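Local coordinates for protein Plm1 (Streptomyces sp. HK803, PDB 4HXY) that probably reduces the beta-keto group of a polyketide intermediate with NADPH, as the ketoreductase of the first phoslactomycin synthase module, at residues A268-V273 and P312-F317. Numbering follows the deposited sequence. Where two conformers were deposited one is given.
Sequences APVRTV and PDLDDF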
ATOM      1  N   ALA A 268      -2.051  13.230 -29.468  1.00 13.79           N
ATOM      2  CA  ALA A 268      -1.130  13.397 -28.332  1.00 13.23           C
ATOM      3  C   ALA A 268      -1.604  12.549 -27.157  1.00 12.10           C
ATOM      4  O   ALA A 268      -1.821  13.064 -26.064  1.00 13.00           O
ATOM      5  CB  ALA A 268      -1.020  14.870 -27.919  1.00 13.10           C
ATOM      6  N   PRO A 269      -1.773  11.243 -27.384  1.00 11.22           N
ATOM      7  CA  PRO A 269      -2.307  10.368 -26.329  1.00 10.90           C
ATOM      8  C   PRO A 269      -1.387  10.310 -25.103  1.00  9.88           C
ATOM      9  O   PRO A 269      -0.174  10.433 -25.241  1.00 10.25           O
ATOM     10  CB  PRO A 269      -2.386   9.004 -27.020  1.00 11.42           C
ATOM     11  CG  PRO A 269      -1.351   9.066 -28.086  1.00 11.54           C
ATOM     12  CD  PRO A 269      -1.373  10.468 -28.576  1.00 11.49           C
ATOM     13  N   VAL A 270      -1.980  10.161 -23.916  1.00  9.35           N
ATOM     14  CA  VAL A 270      -1.224   9.935 -22.685  1.00  8.65           C
ATOM     15  C   VAL A 270      -0.348   8.721 -22.899  1.00  8.40           C
ATOM     16  O   VAL A 270      -0.851   7.667 -23.301  1.00  9.13           O
ATOM     17  CB  VAL A 270      -2.154   9.710 -21.449  1.00  8.51           C
ATOM     18  CG1 VAL A 270      -1.324   9.318 -20.198  1.00  7.61           C
ATOM     19  CG2 VAL A 270      -3.000  10.946 -21.193  1.00 10.01           C
ATOM     20  N   ARG A 271       0.957   8.894 -22.664  0.62  8.52           N
ATOM     21  CA  ARG A 271       1.950   7.812 -22.753  0.62  9.13           C
ATOM     22  C   ARG A 271       2.570   7.438 -21.408  0.62  8.40           C
ATOM     23  O   ARG A 271       3.033   6.323 -21.249  0.62  9.34           O
ATOM     24  CB  ARG A 271       3.073   8.184 -23.739  0.62  9.50           C
ATOM     25  CG  ARG A 271       2.587   8.514 -25.162  0.62 12.67           C
ATOM     26  CD  ARG A 271       1.787   7.373 -25.755  0.62 16.53           C
ATOM     27  NE  ARG A 271       2.587   6.145 -25.817  0.62 19.59           N
ATOM     28  CZ  ARG A 271       2.126   4.914 -25.595  0.62 22.65           C
ATOM     29  NH1 ARG A 271       0.852   4.700 -25.270  0.62 23.64           N
ATOM     30  NH2 ARG A 271       2.958   3.886 -25.686  0.62 23.52           N
ATOM     31  N   THR A 272       2.575   8.365 -20.450  1.00  7.94           N
ATOM     32  CA  THR A 272       3.114   8.114 -19.107  1.00  8.08           C
ATOM     33  C   THR A 272       2.138   8.671 -18.090  1.00  8.05           C
ATOM     34  O   THR A 272       1.580   9.762 -18.272  1.00  7.94           O
ATOM     35  CB  THR A 272       4.510   8.747 -18.905  1.00  7.88           C
ATOM     36  OG1 THR A 272       5.481   8.039 -19.682  1.00 10.52           O
ATOM     37  CG2 THR A 272       4.946   8.735 -17.419  1.00 10.61           C
ATOM     38  N   VAL A 273       1.922   7.900 -17.031  1.00  8.13           N
ATOM     39  CA  VAL A 273       1.180   8.368 -15.875  1.00  7.95           C
ATOM     40  C   VAL A 273       2.070   8.314 -14.647  1.00  7.76           C
ATOM     41  O   VAL A 273       2.708   7.298 -14.384  1.00  7.53           O
ATOM     42  CB  VAL A 273      -0.031   7.489 -15.610  1.00  8.94           C
ATOM     43  CG1 VAL A 273      -0.642   7.855 -14.257  1.00 10.40           C
ATOM     44  CG2 VAL A 273      -1.050   7.639 -16.739  1.00 10.01           C
ATOM     45  N   PRO A 312      -4.735   1.318 -21.040  1.00 15.63           N
ATOM     46  CA  PRO A 312      -4.081   0.002 -21.165  1.00 16.68           C
ATOM     47  C   PRO A 312      -2.725  -0.004 -21.856  1.00 17.53           C
ATOM     48  O   PRO A 312      -1.979  -0.973 -21.683  1.00 19.32           O
ATOM     49  CB  PRO A 312      -5.069  -0.795 -22.026  1.00 16.75           C
ATOM     50  CG  PRO A 312      -5.806   0.239 -22.814  1.00 17.29           C
ATOM     51  CD  PRO A 312      -5.950   1.411 -21.871  1.00 15.69           C
ATOM     52  N   ASP A 313      -2.423   1.045 -22.625  1.00 17.91           N
ATOM     53  CA  ASP A 313      -1.217   1.119 -23.441  1.00 17.90           C
ATOM     54  C   ASP A 313      -0.402   2.337 -23.000  1.00 17.07           C
ATOM     55  O   ASP A 313      -0.674   3.460 -23.428  1.00 17.83           O
ATOM     56  CB  ASP A 313      -1.590   1.245 -24.931  1.00 19.22           C
ATOM     57  CG  ASP A 313      -2.549   0.155 -25.398  1.00 22.82           C
ATOM     58  OD1 ASP A 313      -2.345  -1.013 -25.000  1.00 28.30           O
ATOM     59  OD2 ASP A 313      -3.518   0.464 -26.144  1.00 27.21           O
ATOM     60  N   LEU A 314       0.540   2.133 -22.094  1.00 14.34           N
ATOM     61  CA  LEU A 314       1.414   3.217 -21.623  1.00 12.80           C
ATOM     62  C   LEU A 314       2.856   2.760 -21.645  1.00 12.14           C
ATOM     63  O   LEU A 314       3.138   1.567 -21.456  1.00 12.70           O
ATOM     64  CB  LEU A 314       1.082   3.613 -20.186  1.00 11.81           C
ATOM     65  CG  LEU A 314      -0.311   4.171 -19.926  1.00 10.23           C
ATOM     66  CD1 LEU A 314      -0.595   4.241 -18.413  1.00  9.60           C
ATOM     67  CD2 LEU A 314      -0.435   5.536 -20.596  1.00 10.78           C
ATOM     68  N   ASP A 315       3.757   3.717 -21.842  1.00 10.56           N
ATOM     69  CA  ASP A 315       5.193   3.514 -21.702  1.00 10.34           C
ATOM     70  C   ASP A 315       5.572   3.271 -20.239  1.00  9.37           C
ATOM     71  O   ASP A 315       6.523   2.528 -19.952  1.00  9.34           O
ATOM     72  CB  ASP A 315       5.978   4.745 -22.188  1.00 10.38           C
ATOM     73  CG  ASP A 315       5.867   4.978 -23.703  1.00 13.27           C
ATOM     74  OD1 ASP A 315       5.559   4.026 -24.429  1.00 17.97           O
ATOM     75  OD2 ASP A 315       6.116   6.119 -24.154  1.00 16.99           O
ATOM     76  N   ASP A 316       4.880   3.975 -19.338  1.00  9.13           N
ATOM     77  CA  ASP A 316       5.123   3.905 -17.906  1.00  9.04           C
ATOM     78  C   ASP A 316       3.871   4.235 -17.110  1.00  8.22           C
ATOM     79  O   ASP A 316       3.073   5.083 -17.512  1.00  7.73           O
ATOM     80  CB  ASP A 316       6.257   4.859 -17.504  1.00  9.37           C
ATOM     81  CG  ASP A 316       7.609   4.269 -17.769  1.00 11.00           C
ATOM     82  OD1 ASP A 316       7.891   3.161 -17.242  1.00 11.07           O
ATOM     83  OD2 ASP A 316       8.379   4.902 -18.530  1.00 13.16           O
ATOM     84  N   PHE A 317       3.724   3.550 -15.987  1.00  7.15           N
ATOM     85  CA  PHE A 317       2.606   3.733 -15.066  1.00  6.95           C
ATOM     86  C   PHE A 317       3.216   3.685 -13.678  1.00  6.80           C
ATOM     87  O   PHE A 317       3.561   2.597 -13.192  1.00  5.95           O
ATOM     88  CB  PHE A 317       1.611   2.592 -15.293  1.00  6.19           C
ATOM     89  CG  PHE A 317       0.336   2.679 -14.499  1.00  8.71           C
ATOM     90  CD1 PHE A 317      -0.758   3.356 -14.986  1.00  9.31           C
ATOM     91  CD2 PHE A 317       0.199   1.975 -13.327  1.00  9.52           C
ATOM     92  CE1 PHE A 317      -1.960   3.396 -14.280  1.00 11.56           C
ATOM     93  CE2 PHE A 317      -1.011   2.000 -12.616  1.00 10.35           C
ATOM     94  CZ  PHE A 317      -2.077   2.731 -13.090  1.00 10.09           C
TER
HETATM   95  O   HOH W   1      -2.674   5.983 -24.335  1.00 19.53           O
HETATM   96  O   HOH W   2       5.993   8.432 -22.244  1.00 17.75           O
HETATM   97  O   HOH W   3       7.933   7.051 -19.957  1.00 24.40           O
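Thr-272 and Val-273 run parallel to Asp-316 and Phe-317 at the start of two neighbouring strands, where Asp-315 N donates to Arg-271 O (2.8 Å). Val-273 N donates to Asp-316 O (3.1 Å) in a nearly straight bond. Just before the strands pair fully, Arg-271 reaches across to residues 313-315; long and rich in donors, it can serve a carbonyl and a carboxylate together. In one of its two conformers, bends at chi2 and chi3 fold the side chain back, bringing NH1 within 2.7 Å of Asp-313 O in a weak hydrogen bond. NH2 forms a salt bridge with Asp-315 OD1 (2.9 Å), its hydrogen bond likewise weak. The guanidinium and carboxylate planes stand 84° apart. Asp-315 OD2 accepts from a water that also accepts a hydrogen bond from the Thr-272 hydroxyl; a second water donates to both Thr-272 OG1 and Asp-316 OD2, while Arg-355 pairs with Asp-316 OD1. Threonine thus combines a beta-branched strand residue with a hydroxyl held between two waters. Were Asp-315 an alanine, the Arg-271 guanidinium would probably lose its charged mate and the first water one acceptor. Leucine suits position 314 because its forked end serves two valines: CD2 lies 3.9 Å from Val-270 CG1. CD1 lies 3.8 Å from Val-273 CG2. Beta-branched Val-273 also sets CB against Phe-317 CD1 (4.2 Å), and both residues pack on Leu-307 of helix 290-310. This joins two central parallel strands of the Rossmann fold, with apolar groups beneath the helix and a charged, hydrated border that probably helps fix the register where the strands begin.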